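Local coordinates for flagellar pocket-related cytoskeletal protein (Trypanosoma brucei, PDB 6SJQ) that contributes, through this N-terminal ubiquitin-fold domain with its long structured loop for protein binding, to the flagellar pocket collar of the trypanosome cytoskeleton, at residues Ala5-Asp13 with Leu83-Val91; Thr35-Ile46 with His57-Lys65. One frame throughout, in Å; residues are numbered along the deposited sequence.

Contact 1 of 2, residues Ala5-Asp13 with Leu83-Val91; sequences AFLVQVAAD and LTDYCQLYV
Q9 lies opposite Q88 in a parallel strand pair, the central pairing of a ubiquitin fold, in which the first and last strands run side by side, and bonds to the residues flanking Q88: Q9 N donates to C87 O, and Q9 O receives L89 N at 2.8 Å. A11 repeats the pattern with L89 O and V91 N. Ahead of this ladder the chain enters by a type II turn from T84 to C87, whose Y86 N donates to L7 O.

Side chains prolong the polar pairing. D85 OD1 takes L7 N almost straight, at 2.9 Å and 176°, and shares a water with A5 O. With CG beside its backbone N (chi1 -57°) and the chain extended beyond, Q9 lays its amide over the Y86 ring, the planes 25° apart, while NE2 donates to Y86 O at 2.9 Å. L89 O is gripped from opposite faces of its plane by A11 N and Q88 NE2; N20 of strand 17-25 also bonds both the Q9 and Q88 amides. Y90 OH points to D13 OD2 at 2.4 Å, so short that the exact length is doubtful; D13 OD2 also forms a salt bridge with K18.

On the face bearing V8, V10 and L89, V8 CG1 sits 3.6 Å from L89 CD1. Near the turn, D85 CA stands over one face of the F6 ring.

Strand 17-25 flanks 6-14 and strand 63-68 flanks 87-92, while helix 31-49 covers the face bearing V10, A12 and L89, through L34, A38 and F42.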
loop_
_atom_site.group_PDB
_atom_site.type_symbol
_atom_site.label_atom_id
_atom_site.label_comp_id
_atom_site.label_asym_id
_atom_site.label_seq_id
_atom_site.Cartn_x
_atom_site.Cartn_y
_atom_site.Cartn_z
ATOM N N ALA A 5 2.612 -8.858 17.039
ATOM C CA ALA A 5 3.190 -7.976 16.023
ATOM C C ALA A 5 2.170 -6.879 15.758
ATOM O O ALA A 5 0.993 -7.029 16.102
ATOM C CB ALA A 5 3.490 -8.742 14.751
ATOM N N PHE A 6 2.612 -5.771 15.171
ATOM C CA PHE A 6 1.707 -4.687 14.815
ATOM C C PHE A 6 1.426 -4.784 13.315
ATOM O O PHE A 6 2.359 -4.713 12.499
ATOM C CB PHE A 6 2.383 -3.347 15.133
ATOM C CG PHE A 6 1.473 -2.159 15.013
ATOM C CD1 PHE A 6 1.167 -1.617 13.767
ATOM C CD2 PHE A 6 0.921 -1.576 16.155
ATOM C CE1 PHE A 6 0.325 -0.516 13.652
ATOM C CE2 PHE A 6 0.084 -0.457 16.051
ATOM C CZ PHE A 6 -0.212 0.073 14.786
ATOM N N LEU A 7 0.142 -4.902 12.953
ATOM C CA LEU A 7 -0.238 -5.109 11.556
ATOM C C LEU A 7 -0.853 -3.843 10.992
ATOM O O LEU A 7 -1.533 -3.109 11.711
ATOM C CB LEU A 7 -1.257 -6.251 11.431
ATOM C CG LEU A 7 -0.723 -7.536 12.083
ATOM C CD1 LEU A 7 -1.789 -8.621 12.174
ATOM C CD2 LEU A 7 0.445 -8.026 11.303
ATOM N N VAL A 8 -0.587 -3.595 9.708
ATOM C CA VAL A 8 -1.251 -2.526 8.974
ATOM C C VAL A 8 -1.705 -3.092 7.627
ATOM O O VAL A 8 -0.955 -3.819 6.998
ATOM C CB VAL A 8 -0.284 -1.350 8.715
ATOM C CG1 VAL A 8 -1.015 -0.219 8.005
ATOM C CG2 VAL A 8 0.316 -0.844 10.037
ATOM N N GLN A 9 -2.920 -2.776 7.179
ATOM C CA GLN A 9 -3.357 -3.167 5.825
ATOM C C GLN A 9 -3.040 -2.024 4.890
ATOM O O GLN A 9 -3.385 -0.879 5.185
ATOM C CB GLN A 9 -4.865 -3.403 5.785
ATOM C CG GLN A 9 -5.376 -4.446 6.762
ATOM C CD GLN A 9 -6.886 -4.535 6.728
ATOM O OE1 GLN A 9 -7.463 -5.125 5.807
ATOM N NE2 GLN A 9 -7.544 -3.905 7.708
ATOM N N VAL A 10 -2.349 -2.300 3.783
ATOM C CA VAL A 10 -2.007 -1.245 2.831
ATOM C C VAL A 10 -2.563 -1.582 1.443
ATOM O O VAL A 10 -2.265 -2.646 0.875
ATOM C CB VAL A 10 -0.489 -1.026 2.775
ATOM C CG1 VAL A 10 -0.186 0.279 2.108
ATOM C CG2 VAL A 10 0.083 -1.012 4.185
ATOM N N ALA A 11 -3.383 -0.680 0.915
ATOM C CA ALA A 11 -4.007 -0.893 -0.372
ATOM C C ALA A 11 -3.508 0.104 -1.409
ATOM O O ALA A 11 -3.065 1.213 -1.078
ATOM C CB ALA A 11 -5.541 -0.811 -0.243
ATOM N N ALA A 12 -3.569 -0.317 -2.675
ATOM C CA ALA A 12 -3.245 0.555 -3.801
ATOM C C ALA A 12 -3.893 0.021 -5.072
ATOM O O ALA A 12 -4.315 -1.141 -5.123
ATOM C CB ALA A 12 -1.721 0.665 -3.994
ATOM N N ASP A 13 -3.958 0.865 -6.094
ATOM C CA ASP A 13 -4.407 0.395 -7.399
ATOM C C ASP A 13 -3.228 0.021 -8.277
ATOM O O ASP A 13 -2.418 0.874 -8.632
ATOM C CB ASP A 13 -5.309 1.428 -8.071
ATOM C CG ASP A 13 -6.696 1.440 -7.462
ATOM O OD1 ASP A 13 -7.424 0.444 -7.645
ATOM O OD2 ASP A 13 -7.053 2.420 -6.772
ATOM N N LEU A 83 -1.558 5.698 13.402
ATOM C CA LEU A 83 -1.714 4.261 13.109
ATOM C C LEU A 83 -2.231 3.463 14.309
ATOM O O LEU A 83 -1.771 3.644 15.451
ATOM C CB LEU A 83 -0.378 3.665 12.625
ATOM C CG LEU A 83 0.177 4.201 11.301
ATOM C CD1 LEU A 83 1.569 3.610 11.039
ATOM C CD2 LEU A 83 -0.765 3.899 10.123
ATOM N N THR A 84 -3.215 2.603 14.044
ATOM C CA THR A 84 -3.699 1.636 15.022
ATOM C C THR A 84 -3.607 0.255 14.417
ATOM O O THR A 84 -3.552 0.105 13.192
ATOM C CB THR A 84 -5.153 1.920 15.460
ATOM O OG1 THR A 84 -6.016 1.945 14.306
ATOM C CG2 THR A 84 -5.231 3.254 16.179
ATOM N N ASP A 85 -3.584 -0.769 15.261
ATOM C CA ASP A 85 -3.434 -2.121 14.763
ATOM C C ASP A 85 -4.556 -2.522 13.808
ATOM O O ASP A 85 -5.746 -2.378 14.112
ATOM C CB ASP A 85 -3.353 -3.148 15.902
ATOM C CG ASP A 85 -3.086 -4.561 15.375
ATOM O OD1 ASP A 85 -1.922 -4.861 15.031
ATOM O OD2 ASP A 85 -4.041 -5.364 15.260
ATOM N N TYR A 86 -4.137 -3.026 12.654
ATOM C CA TYR A 86 -4.981 -3.529 11.589
ATOM C C TYR A 86 -5.780 -2.429 10.924
ATOM O O TYR A 86 -6.761 -2.705 10.237
ATOM C CB TYR A 86 -5.868 -4.710 12.033
ATOM C CG TYR A 86 -5.958 -5.761 10.947
ATOM C CD1 TYR A 86 -7.103 -5.897 10.180
ATOM C CD2 TYR A 86 -4.877 -6.580 10.660
ATOM C CE1 TYR A 86 -7.176 -6.842 9.166
ATOM C CE2 TYR A 86 -4.942 -7.533 9.652
ATOM C CZ TYR A 86 -6.095 -7.660 8.910
ATOM O OH TYR A 86 -6.155 -8.600 7.898
ATOM N N CYS A 87 -5.337 -1.185 11.089
ATOM C CA CYS A 87 -5.966 -0.089 10.363
ATOM C C CYS A 87 -5.732 -0.255 8.854
ATOM O O CYS A 87 -4.831 -0.979 8.430
ATOM C CB CYS A 87 -5.487 1.267 10.873
ATOM S SG CYS A 87 -3.804 1.748 10.407
ATOM N N GLN A 88 -6.598 0.381 8.059
ATOM C CA GLN A 88 -6.514 0.328 6.607
ATOM C C GLN A 88 -5.942 1.621 6.032
ATOM O O GLN A 88 -6.459 2.707 6.295
ATOM C CB GLN A 88 -7.907 0.107 6.008
ATOM C CG GLN A 88 -7.872 0.015 4.478
ATOM C CD GLN A 88 -7.278 -1.287 4.000
ATOM O OE1 GLN A 88 -7.806 -2.383 4.282
ATOM N NE2 GLN A 88 -6.148 -1.191 3.300
ATOM N N LEU A 89 -4.870 1.496 5.248
ATOM C CA LEU A 89 -4.260 2.616 4.527
ATOM C C LEU A 89 -4.482 2.480 3.018
ATOM O O LEU A 89 -4.639 1.377 2.491
ATOM C CB LEU A 89 -2.741 2.662 4.785
ATOM C CG LEU A 89 -2.248 2.688 6.233
ATOM C CD1 LEU A 89 -0.733 2.856 6.247
ATOM C CD2 LEU A 89 -2.914 3.808 6.995
ATOM N N TYR A 90 -4.503 3.607 2.317
ATOM C CA TYR A 90 -4.475 3.585 0.858
ATOM C C TYR A 90 -3.329 4.469 0.392
ATOM O O TYR A 90 -3.158 5.585 0.888
ATOM C CB TYR A 90 -5.784 4.101 0.279
ATOM C CG TYR A 90 -5.808 4.054 -1.232
ATOM C CD1 TYR A 90 -6.175 2.898 -1.908
ATOM C CD2 TYR A 90 -5.455 5.165 -1.982
ATOM C CE1 TYR A 90 -6.202 2.859 -3.303
ATOM C CE2 TYR A 90 -5.485 5.131 -3.363
ATOM C CZ TYR A 90 -5.864 3.985 -4.012
ATOM O OH TYR A 90 -5.870 3.978 -5.392
ATOM N N VAL A 91 -2.554 3.999 -0.571
ATOM C CA VAL A 91 -1.374 4.746 -0.992
ATOM C C VAL A 91 -1.517 5.194 -2.445
ATOM O O VAL A 91 -1.745 4.361 -3.340
ATOM C CB VAL A 91 -0.101 3.900 -0.824
ATOM C CG1 VAL A 91 1.141 4.748 -1.139
ATOM C CG2 VAL A 91 -0.019 3.370 0.581
HETATM O O HOH W 1 -1.680 -7.499 15.600
HETATM O O HOH W 2 -2.817 3.551 -5.757
#

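Contact 2 of 2, residues Thr35-Ile46 with His57-Lys65; sequences TRSAETAFSNEI and HKFHSSKIK
E39 holds S61 through a single carboxylate oxygen. OE2 accepts S61 N at 2.8 Å, nearly straight at 166° and on its anti side; in the S61 conformer given, one of two, it also takes S61 OG from above the carboxylate plane. The glutamate chain is extended beyond CG, which carries OE2 across from the helix to the segment 57-65. A water that also meets H60 ND1 donates to the same oxygen over a longer distance.

One helical turn further on, S43 OG works as a relay: it receives F59 N at 2.9 Å and donates to E39 O, a carbonyl that S43 N reaches from the opposite face. The S43 hydroxyl is thereby oriented, with its proton turned back to the helix and its oxygen turned to F59.

Beneath these bonds lies F59. With CG anti to the backbone N (chi1 -178°), its ring is swung toward the helix, alongside F42, the two pointing the same way with their planes 40° apart. F42 CB bears on the F59 face, 3.4 Å from CG, and F42 CD2 lies over the ring centre, whereas E39 CG and I46 CD1 come to the edge.

Near residue 57, I46 CG2 sits over one face of the H57 ring, 3.8 Å from its centroid, in a CH-pi contact. The imidazole stacks on W98, and its NE2 bonds to H99. At the other end, T35 OG1, bonded to I31 O, touches I64 CD1.

The principle illustrated is division of labour: polar side chains of the helix satisfy backbone N-H groups of a segment largely without regular strand pairing, while F59 packs inward against F42, I46 and strands 6-14 and 87-92. The negative charge of E39 is probably stabilised by the S61 donors that converge on OE2.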
loop_
_atom_site.group_PDB
_atom_site.type_symbol
_atom_site.label_atom_id
_atom_site.label_comp_id
_atom_site.label_asym_id
_atom_site.label_seq_id
_atom_site.Cartn_x
_atom_site.Cartn_y
_atom_site.Cartn_z
ATOM N N THR A 35 6.365 3.499 4.855
ATOM C CA THR A 35 6.406 3.884 3.448
ATOM C C THR A 35 7.385 2.996 2.677
ATOM O O THR A 35 7.083 2.527 1.563
ATOM C CB THR A 35 6.804 5.359 3.273
ATOM O OG1 THR A 35 5.833 6.190 3.902
ATOM C CG2 THR A 35 6.834 5.720 1.791
ATOM N N ARG A 36 8.550 2.741 3.277
ATOM C CA ARG A 36 9.552 1.890 2.644
ATOM C C ARG A 36 9.026 0.463 2.476
ATOM O O ARG A 36 9.227 -0.162 1.418
ATOM C CB ARG A 36 10.855 1.879 3.443
ATOM C CG ARG A 36 11.957 1.103 2.727
ATOM C CD ARG A 36 13.157 0.825 3.622
ATOM N NE ARG A 36 13.272 -0.598 3.941
ATOM C CZ ARG A 36 14.358 -1.161 4.459
ATOM N NH1 ARG A 36 15.432 -0.425 4.719
ATOM N NH2 ARG A 36 14.375 -2.462 4.718
ATOM N N SER A 37 8.348 -0.043 3.507
ATOM C CA SER A 37 7.767 -1.387 3.470
ATOM C C SER A 37 6.693 -1.484 2.389
ATOM O O SER A 37 6.657 -2.438 1.613
ATOM C CB SER A 37 7.169 -1.753 4.827
ATOM O OG SER A 37 6.706 -3.094 4.819
ATOM N N ALA A 38 5.820 -0.481 2.333
ATOM C CA ALA A 38 4.759 -0.439 1.325
ATOM C C ALA A 38 5.295 -0.313 -0.103
ATOM O O ALA A 38 4.836 -1.007 -0.995
ATOM C CB ALA A 38 3.797 0.695 1.622
ATOM N N GLU A 39 6.267 0.562 -0.318
ATOM C CA GLU A 39 6.837 0.708 -1.663
ATOM C C GLU A 39 7.524 -0.571 -2.133
ATOM O O GLU A 39 7.445 -0.939 -3.313
ATOM C CB GLU A 39 7.792 1.921 -1.740
ATOM C CG GLU A 39 7.066 3.244 -1.692
ATOM C CD GLU A 39 7.998 4.432 -1.813
ATOM O OE1 GLU A 39 9.211 4.286 -1.550
ATOM O OE2 GLU A 39 7.509 5.526 -2.162
ATOM N N THR A 40 8.178 -1.268 -1.216
ATOM C CA THR A 40 8.809 -2.527 -1.558
ATOM C C THR A 40 7.737 -3.543 -1.961
ATOM O O THR A 40 7.855 -4.184 -3.014
ATOM C CB THR A 40 9.631 -3.080 -0.385
ATOM O OG1 THR A 40 10.753 -2.211 -0.166
ATOM C CG2 THR A 40 10.130 -4.498 -0.699
ATOM N N ALA A 41 6.687 -3.673 -1.150
ATOM C CA ALA A 41 5.635 -4.670 -1.433
ATOM C C ALA A 41 4.930 -4.385 -2.758
ATOM O O ALA A 41 4.700 -5.288 -3.563
ATOM C CB ALA A 41 4.628 -4.717 -0.298
ATOM N N PHE A 42 4.591 -3.123 -3.000
ATOM C CA PHE A 42 3.878 -2.779 -4.231
ATOM C C PHE A 42 4.794 -2.862 -5.453
ATOM O O PHE A 42 4.325 -3.158 -6.556
ATOM C CB PHE A 42 3.241 -1.384 -4.112
ATOM C CG PHE A 42 2.074 -1.318 -3.143
ATOM C CD1 PHE A 42 1.084 -2.293 -3.136
ATOM C CD2 PHE A 42 1.965 -0.265 -2.257
ATOM C CE1 PHE A 42 0.009 -2.208 -2.226
ATOM C CE2 PHE A 42 0.897 -0.169 -1.363
ATOM C CZ PHE A 42 -0.073 -1.141 -1.347
ATOM N N SER A 43 6.086 -2.585 -5.265
ATOM C CA SER A 43 7.037 -2.689 -6.377
ATOM C C SER A 43 7.163 -4.149 -6.732
ATOM O O SER A 43 7.227 -4.492 -7.919
ATOM C CB SER A 43 8.407 -2.108 -6.045
ATOM O OG SER A 43 8.357 -0.692 -5.942
ATOM N N ASN A 44 7.168 -5.013 -5.717
ATOM C CA ASN A 44 7.196 -6.456 -5.969
ATOM C C ASN A 44 5.950 -6.926 -6.694
ATOM O O ASN A 44 6.038 -7.761 -7.598
ATOM C CB ASN A 44 7.406 -7.258 -4.688
ATOM C CG ASN A 44 8.829 -7.151 -4.178
ATOM O OD1 ASN A 44 9.738 -6.758 -4.928
ATOM N ND2 ASN A 44 9.039 -7.496 -2.903
ATOM N N GLU A 45 4.793 -6.379 -6.315
ATOM C CA GLU A 45 3.540 -6.699 -7.002
ATOM C C GLU A 45 3.568 -6.226 -8.459
ATOM O O GLU A 45 3.192 -6.982 -9.357
ATOM C CB GLU A 45 2.341 -6.115 -6.233
ATOM C CG GLU A 45 0.979 -6.416 -6.856
ATOM C CD GLU A 45 0.497 -7.829 -6.619
ATOM O OE1 GLU A 45 1.229 -8.644 -6.011
ATOM O OE2 GLU A 45 -0.641 -8.137 -7.032
ATOM N N ILE A 46 4.011 -4.991 -8.707
ATOM C CA ILE A 46 4.192 -4.525 -10.084
ATOM C C ILE A 46 5.074 -5.462 -10.916
ATOM O O ILE A 46 4.698 -5.820 -12.041
ATOM C CB ILE A 46 4.772 -3.096 -10.155
ATOM C CG1 ILE A 46 3.732 -2.091 -9.646
ATOM C CG2 ILE A 46 5.226 -2.747 -11.598
ATOM C CD1 ILE A 46 4.334 -0.675 -9.431
ATOM N N HIS A 57 9.162 -0.898 -13.827
ATOM C CA HIS A 57 9.107 0.324 -13.039
ATOM C C HIS A 57 8.796 0.014 -11.571
ATOM O O HIS A 57 8.444 -1.122 -11.224
ATOM C CB HIS A 57 8.074 1.292 -13.623
ATOM C CG HIS A 57 6.677 0.751 -13.649
ATOM N ND1 HIS A 57 6.213 -0.054 -14.668
ATOM C CD2 HIS A 57 5.635 0.914 -12.796
ATOM C CE1 HIS A 57 4.950 -0.378 -14.433
ATOM N NE2 HIS A 57 4.578 0.199 -13.305
ATOM N N LYS A 58 8.932 1.023 -10.718
ATOM C CA LYS A 58 8.765 0.846 -9.279
ATOM C C LYS A 58 7.500 1.538 -8.849
ATOM O O LYS A 58 6.963 2.379 -9.581
ATOM C CB LYS A 58 9.948 1.454 -8.518
ATOM C CG LYS A 58 11.300 0.827 -8.831
ATOM C CD LYS A 58 11.360 -0.627 -8.386
ATOM C CE LYS A 58 12.774 -1.192 -8.578
ATOM N NZ LYS A 58 12.950 -2.491 -7.862
ATOM N N PHE A 59 7.021 1.212 -7.651
ATOM C CA PHE A 59 5.909 1.953 -7.064
ATOM C C PHE A 59 6.485 3.154 -6.311
ATOM O O PHE A 59 7.444 3.014 -5.537
ATOM C CB PHE A 59 5.143 1.035 -6.109
ATOM C CG PHE A 59 3.937 1.677 -5.466
ATOM C CD1 PHE A 59 4.068 2.491 -4.355
ATOM C CD2 PHE A 59 2.661 1.443 -5.977
ATOM C CE1 PHE A 59 2.946 3.076 -3.769
ATOM C CE2 PHE A 59 1.543 2.007 -5.385
ATOM C CZ PHE A 59 1.688 2.839 -4.286
ATOM N N HIS A 60 5.920 4.336 -6.545
ATOM C CA HIS A 60 6.346 5.532 -5.820
ATOM C C HIS A 60 5.162 6.131 -5.078
ATOM O O HIS A 60 4.191 6.553 -5.703
ATOM C CB HIS A 60 6.901 6.559 -6.799
ATOM C CG HIS A 60 8.050 6.053 -7.616
ATOM N ND1 HIS A 60 9.308 5.852 -7.083
ATOM C CD2 HIS A 60 8.133 5.708 -8.921
ATOM C CE1 HIS A 60 10.115 5.408 -8.030
ATOM N NE2 HIS A 60 9.431 5.314 -9.154
ATOM N N SER A 61 5.261 6.190 -3.757
ATOM C CA SER A 61 4.184 6.739 -2.933
ATOM C C SER A 61 4.176 8.267 -2.979
ATOM O O SER A 61 5.224 8.906 -2.877
ATOM C CB SER A 61 4.380 6.294 -1.498
ATOM O OG SER A 61 5.512 6.944 -0.952
ATOM N N SER A 62 2.994 8.861 -3.143
ATOM C CA SER A 62 2.873 10.323 -3.197
ATOM C C SER A 62 2.042 10.907 -2.051
ATOM O O SER A 62 2.265 12.044 -1.633
ATOM C CB SER A 62 2.293 10.783 -4.536
ATOM O OG SER A 62 1.012 10.221 -4.777
ATOM N N LYS A 63 1.060 10.139 -1.583
ATOM C CA LYS A 63 0.205 10.506 -0.448
ATOM C C LYS A 63 -0.309 9.213 0.152
ATOM O O LYS A 63 -0.669 8.291 -0.585
ATOM C CB LYS A 63 -1.014 11.328 -0.866
ATOM C CG LYS A 63 -1.948 11.611 0.330
ATOM C CD LYS A 63 -3.234 12.326 -0.050
ATOM C CE LYS A 63 -2.972 13.756 -0.514
ATOM N NZ LYS A 63 -2.527 14.662 0.589
ATOM N N ILE A 64 -0.340 9.141 1.479
ATOM C CA ILE A 64 -0.906 7.987 2.151
ATOM C C ILE A 64 -2.090 8.486 2.955
ATOM O O ILE A 64 -1.968 9.469 3.690
ATOM C CB ILE A 64 0.117 7.324 3.096
ATOM C CG1 ILE A 64 1.300 6.774 2.281
ATOM C CG2 ILE A 64 -0.528 6.179 3.852
ATOM C CD1 ILE A 64 2.380 6.114 3.130
ATOM N N LYS A 65 -3.236 7.829 2.798
ATOM C CA LYS A 65 -4.377 8.092 3.675
ATOM C C LYS A 65 -4.696 6.894 4.557
ATOM O O LYS A 65 -4.431 5.755 4.189
ATOM C CB LYS A 65 -5.608 8.440 2.844
ATOM C CG LYS A 65 -5.472 9.741 2.075
ATOM C CD LYS A 65 -6.811 10.170 1.535
ATOM C CE LYS A 65 -6.685 11.443 0.732
ATOM N NZ LYS A 65 -8.043 11.841 0.261
HETATM O O HOH W 3 9.737 6.360 -4.396
HETATM O O HOH W 4 8.894 -3.167 -9.710
#

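How the contacts relate
From the N terminus, strand 6-14 comes first in the chain, and its parallel partner only at residues 83-91, where contact 1 closes a long loop. Within that loop, after strand 17-25, comes helix 31-49, and contact 2 closes a much shorter loop as residues 57-65 pass back along the helix. The smaller closure thus lies wholly within the larger one, without crossing. The two meet directly in the sheet, where Y90 N probably bonds to K65 O, and in the core, where V91 CG1 packs on F59 CE1 and V10 O on F42 CZ. Together they tie the helix to the mixed sheet of the ubiquitin fold.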